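6-O-methylguanine DNA methyltransferase (PDB 2B6C) is of unknown function but probably takes part in the repair of alkylated DNA. Local coordinates at residues Val98-Asp108 with Phe132-Val143. Residues are numbered along the deposited sequence; the frame is centred on the assembly and turned at random.
Sequences VPQKAWWDSVD and FYGAENFWNRRV. With SO4 (sulfate ion), chain I.
Trp139 and Val107 meet where the first turns of helices 104-108 and 138-143 pass at 46°, their axes 10.1 Å apart, while Val98 and Pro99 of the preceding loop run beside Asn140 and Trp139. The Trp139 indole is the main wedge: turned anti to its own carbonyl carbon (chi1 -68°), it offers one face to Ala102, whose CB sits over the five-membered ring at 3.8 Å from its centroid, a CH-pi contact. The backbone of Trp103 covers the same face further out, and Phe138 covers the opposite one. Val107 adds CG2 beside CE3 of Trp139 at 3.7 Å, and its CG1 joins CG1 of Val98 in touching CG2 of Val143. Helices 104-120 and 138-146, separated in sequence by helix 125-132, pack here in a manner consistent with the all-helical, HEAT-like repeat fold of AlkD relatives. About one turn further on, the extended Arg142 grips Asp108 side-on: NE reaches OD1 and NH1 reaches OD2, each at 2.8 Å, through syn lone pairs with the carboxylate and guanidinium planes 19° apart. Arg142 NH2 also bonds Phe174 O, which should further fix the guanidinium. At the N-terminus of helix 138-146 Asn137 is the cap, OD1 accepting from Trp139 N, while a water links its ND2 to Pro99 O. Asn140 ND2 and the backbone nitrogens of Glu136 and Asn137 hold a sulfate ion, probably from the crystallisation liquor and also bound by Lys95; Asn140 OD1, packed 3.1 Å from Val98 CG1, is buried without a hydrogen-bond partner.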
# COMPACT_ATOMS: atom_id res chain seq x y z
N VAL B 98 -18.67 -2.33 -14.56
CA VAL B 98 -18.69 -3.79 -14.58
C VAL B 98 -19.38 -4.40 -15.84
O VAL B 98 -18.79 -5.23 -16.51
CB VAL B 98 -19.22 -4.37 -13.23
CG1 VAL B 98 -19.44 -5.89 -13.34
CG2 VAL B 98 -18.24 -4.04 -12.09
N PRO B 99 -20.60 -3.92 -16.20
CA PRO B 99 -21.25 -4.34 -17.43
C PRO B 99 -20.66 -3.75 -18.74
O PRO B 99 -20.97 -4.27 -19.83
CB PRO B 99 -22.71 -3.83 -17.28
CG PRO B 99 -22.79 -3.07 -16.06
CD PRO B 99 -21.43 -2.97 -15.42
N GLN B 100 -19.83 -2.69 -18.66
CA GLN B 100 -19.19 -2.12 -19.86
C GLN B 100 -17.99 -2.93 -20.36
O GLN B 100 -17.08 -3.26 -19.57
CB GLN B 100 -18.75 -0.68 -19.66
CG GLN B 100 -19.77 0.31 -19.17
CD GLN B 100 -19.11 1.70 -18.99
OE1 GLN B 100 -18.39 2.17 -19.87
NE2 GLN B 100 -19.34 2.33 -17.85
N LYS B 101 -18.00 -3.24 -21.67
CA LYS B 101 -16.96 -4.03 -22.33
C LYS B 101 -16.71 -5.33 -21.50
O LYS B 101 -15.58 -5.70 -21.24
CB LYS B 101 -15.66 -3.22 -22.49
CG LYS B 101 -15.87 -1.80 -23.01
CD LYS B 101 -14.54 -1.16 -23.36
CE LYS B 101 -14.66 0.03 -24.29
NZ LYS B 101 -13.31 0.32 -24.85
N ALA B 102 -17.80 -5.98 -21.11
CA ALA B 102 -17.76 -7.05 -20.14
C ALA B 102 -17.49 -8.41 -20.74
O ALA B 102 -18.15 -8.83 -21.72
CB ALA B 102 -19.08 -7.10 -19.36
N TRP B 103 -16.54 -9.11 -20.11
CA TRP B 103 -16.29 -10.52 -20.39
C TRP B 103 -15.59 -11.00 -19.12
O TRP B 103 -15.32 -10.19 -18.24
CB TRP B 103 -15.40 -10.67 -21.63
CG TRP B 103 -15.29 -12.07 -22.18
CD1 TRP B 103 -14.15 -12.81 -22.33
CD2 TRP B 103 -16.37 -12.89 -22.68
NE1 TRP B 103 -14.45 -14.04 -22.90
CE2 TRP B 103 -15.80 -14.10 -23.14
CE3 TRP B 103 -17.75 -12.69 -22.81
CZ2 TRP B 103 -16.56 -15.12 -23.69
CZ3 TRP B 103 -18.52 -13.73 -23.38
CH2 TRP B 103 -17.92 -14.92 -23.80
N TRP B 104 -15.26 -12.29 -18.99
CA TRP B 104 -14.77 -12.75 -17.68
C TRP B 104 -13.44 -12.06 -17.29
O TRP B 104 -13.14 -11.90 -16.11
CB TRP B 104 -14.64 -14.29 -17.65
CG TRP B 104 -13.61 -14.82 -18.64
CD1 TRP B 104 -13.86 -15.34 -19.89
CD2 TRP B 104 -12.19 -14.88 -18.46
NE1 TRP B 104 -12.68 -15.71 -20.50
CE2 TRP B 104 -11.64 -15.44 -19.64
CE3 TRP B 104 -11.32 -14.54 -17.39
CZ2 TRP B 104 -10.27 -15.66 -19.80
CZ3 TRP B 104 -9.95 -14.73 -17.57
CH2 TRP B 104 -9.44 -15.29 -18.76
N ASP B 105 -12.66 -11.65 -18.28
CA ASP B 105 -11.36 -11.06 -18.03
C ASP B 105 -11.46 -9.69 -17.32
O ASP B 105 -10.77 -9.47 -16.31
CB ASP B 105 -10.50 -11.02 -19.31
CG ASP B 105 -11.13 -10.20 -20.44
OD1 ASP B 105 -12.37 -10.10 -20.52
OD2 ASP B 105 -10.37 -9.63 -21.28
N SER B 106 -12.31 -8.80 -17.82
CA SER B 106 -12.53 -7.50 -17.14
C SER B 106 -13.37 -7.58 -15.87
O SER B 106 -13.09 -6.89 -14.91
CB SER B 106 -13.15 -6.45 -18.09
OG SER B 106 -14.49 -6.79 -18.42
N VAL B 107 -14.42 -8.40 -15.88
CA VAL B 107 -15.31 -8.53 -14.74
C VAL B 107 -14.58 -9.14 -13.51
O VAL B 107 -14.79 -8.67 -12.37
CB VAL B 107 -16.59 -9.37 -15.11
CG1 VAL B 107 -17.45 -9.67 -13.87
CG2 VAL B 107 -17.43 -8.60 -16.15
N ASP B 108 -13.76 -10.15 -13.74
CA ASP B 108 -12.96 -10.75 -12.68
C ASP B 108 -11.90 -9.77 -12.20
O ASP B 108 -11.60 -9.74 -11.02
CB ASP B 108 -12.30 -12.08 -13.12
CG ASP B 108 -13.31 -13.21 -13.34
OD1 ASP B 108 -14.50 -13.08 -12.95
OD2 ASP B 108 -12.92 -14.27 -13.91
N PHE B 132 -24.43 -5.42 -6.06
CA PHE B 132 -24.35 -6.42 -7.12
C PHE B 132 -25.40 -7.54 -6.96
O PHE B 132 -25.76 -8.18 -7.94
CB PHE B 132 -22.92 -7.00 -7.15
CG PHE B 132 -21.87 -5.99 -7.51
CD1 PHE B 132 -21.66 -5.62 -8.84
CD2 PHE B 132 -21.10 -5.38 -6.51
CE1 PHE B 132 -20.68 -4.63 -9.19
CE2 PHE B 132 -20.11 -4.42 -6.83
CZ PHE B 132 -19.90 -4.04 -8.17
N TYR B 133 -25.83 -7.80 -5.73
CA TYR B 133 -26.79 -8.88 -5.47
C TYR B 133 -28.11 -8.68 -6.26
O TYR B 133 -28.71 -7.61 -6.20
CB TYR B 133 -27.11 -8.99 -3.95
CG TYR B 133 -28.26 -9.91 -3.70
CD1 TYR B 133 -28.10 -11.29 -3.81
CD2 TYR B 133 -29.56 -9.41 -3.41
CE1 TYR B 133 -29.16 -12.16 -3.62
CE2 TYR B 133 -30.63 -10.29 -3.21
CZ TYR B 133 -30.41 -11.67 -3.34
OH TYR B 133 -31.44 -12.58 -3.16
N GLY B 134 -28.58 -9.72 -6.96
CA GLY B 134 -29.82 -9.64 -7.75
C GLY B 134 -29.84 -8.66 -8.93
O GLY B 134 -30.90 -8.31 -9.44
N ALA B 135 -28.67 -8.19 -9.36
CA ALA B 135 -28.59 -7.32 -10.55
C ALA B 135 -29.21 -8.03 -11.77
O ALA B 135 -29.20 -9.26 -11.83
CB ALA B 135 -27.15 -6.97 -10.81
N GLU B 136 -29.78 -7.26 -12.70
CA GLU B 136 -30.23 -7.83 -13.97
C GLU B 136 -29.09 -8.40 -14.83
O GLU B 136 -29.26 -9.40 -15.51
CB GLU B 136 -30.96 -6.78 -14.83
CG GLU B 136 -32.05 -6.05 -14.12
CD GLU B 136 -33.24 -5.76 -15.03
OE1 GLU B 136 -34.12 -6.67 -15.17
OE2 GLU B 136 -33.30 -4.63 -15.60
N ASN B 137 -27.93 -7.74 -14.83
CA ASN B 137 -26.83 -8.18 -15.69
C ASN B 137 -26.04 -9.27 -14.96
O ASN B 137 -25.60 -9.07 -13.83
CB ASN B 137 -25.97 -6.95 -16.06
CG ASN B 137 -24.85 -7.28 -17.03
OD1 ASN B 137 -24.11 -8.22 -16.85
ND2 ASN B 137 -24.70 -6.46 -18.03
N PHE B 138 -25.91 -10.46 -15.56
CA PHE B 138 -25.30 -11.60 -14.86
C PHE B 138 -23.84 -11.33 -14.52
O PHE B 138 -23.33 -11.92 -13.55
CB PHE B 138 -25.47 -12.96 -15.60
CG PHE B 138 -24.59 -13.13 -16.82
CD1 PHE B 138 -23.23 -13.40 -16.69
CD2 PHE B 138 -25.12 -13.00 -18.11
CE1 PHE B 138 -22.41 -13.57 -17.81
CE2 PHE B 138 -24.31 -13.15 -19.23
CZ PHE B 138 -22.93 -13.45 -19.07
N TRP B 139 -23.17 -10.47 -15.29
CA TRP B 139 -21.79 -10.08 -14.96
C TRP B 139 -21.72 -9.40 -13.59
O TRP B 139 -20.80 -9.70 -12.81
CB TRP B 139 -21.16 -9.18 -16.02
CG TRP B 139 -20.93 -9.85 -17.31
CD1 TRP B 139 -21.51 -9.53 -18.53
CD2 TRP B 139 -20.07 -10.97 -17.55
NE1 TRP B 139 -21.07 -10.39 -19.49
CE2 TRP B 139 -20.18 -11.28 -18.93
CE3 TRP B 139 -19.22 -11.74 -16.74
CZ2 TRP B 139 -19.46 -12.35 -19.53
CZ3 TRP B 139 -18.51 -12.81 -17.35
CH2 TRP B 139 -18.63 -13.09 -18.72
N ASN B 140 -22.69 -8.51 -13.29
CA ASN B 140 -22.76 -7.94 -11.94
C ASN B 140 -22.96 -9.01 -10.85
O ASN B 140 -22.38 -8.91 -9.78
CB ASN B 140 -23.84 -6.87 -11.81
CG ASN B 140 -23.44 -5.55 -12.43
OD1 ASN B 140 -22.28 -5.13 -12.35
ND2 ASN B 140 -24.41 -4.87 -13.07
N ARG B 141 -23.82 -10.00 -11.10
CA ARG B 141 -24.07 -11.08 -10.13
C ARG B 141 -22.88 -12.02 -9.97
O ARG B 141 -22.66 -12.57 -8.89
CB ARG B 141 -25.31 -11.87 -10.52
CG ARG B 141 -26.53 -10.94 -10.62
CD ARG B 141 -27.83 -11.76 -10.44
NE ARG B 141 -27.90 -12.93 -11.31
CZ ARG B 141 -28.22 -12.91 -12.61
NH1 ARG B 141 -28.47 -11.75 -13.23
NH2 ARG B 141 -28.28 -14.04 -13.28
N ARG B 142 -22.09 -12.17 -11.05
CA ARG B 142 -20.79 -12.79 -10.93
C ARG B 142 -19.89 -12.11 -9.85
O ARG B 142 -19.19 -12.79 -9.08
CB ARG B 142 -20.10 -12.89 -12.29
CG ARG B 142 -18.72 -13.61 -12.23
CD ARG B 142 -18.25 -14.01 -13.63
NE ARG B 142 -16.85 -14.44 -13.68
CZ ARG B 142 -16.46 -15.69 -13.93
NH1 ARG B 142 -15.16 -15.98 -14.00
NH2 ARG B 142 -17.35 -16.67 -14.14
N VAL B 143 -19.88 -10.77 -9.83
CA VAL B 143 -19.16 -10.03 -8.81
C VAL B 143 -19.73 -10.32 -7.40
O VAL B 143 -18.93 -10.52 -6.49
CB VAL B 143 -19.11 -8.47 -9.10
CG1 VAL B 143 -18.43 -7.64 -7.89
CG2 VAL B 143 -18.32 -8.20 -10.39
S SO4 I . -28.04 -4.01 -12.92
O1 SO4 I . -28.06 -2.83 -13.79
O2 SO4 I . -29.40 -4.31 -12.40
O3 SO4 I . -27.22 -3.71 -11.74
O4 SO4 I . -27.51 -5.16 -13.69
O HOH W 1 -22.74 -6.25 -20.11
O HOH W 2 -20.63 -9.04 -22.69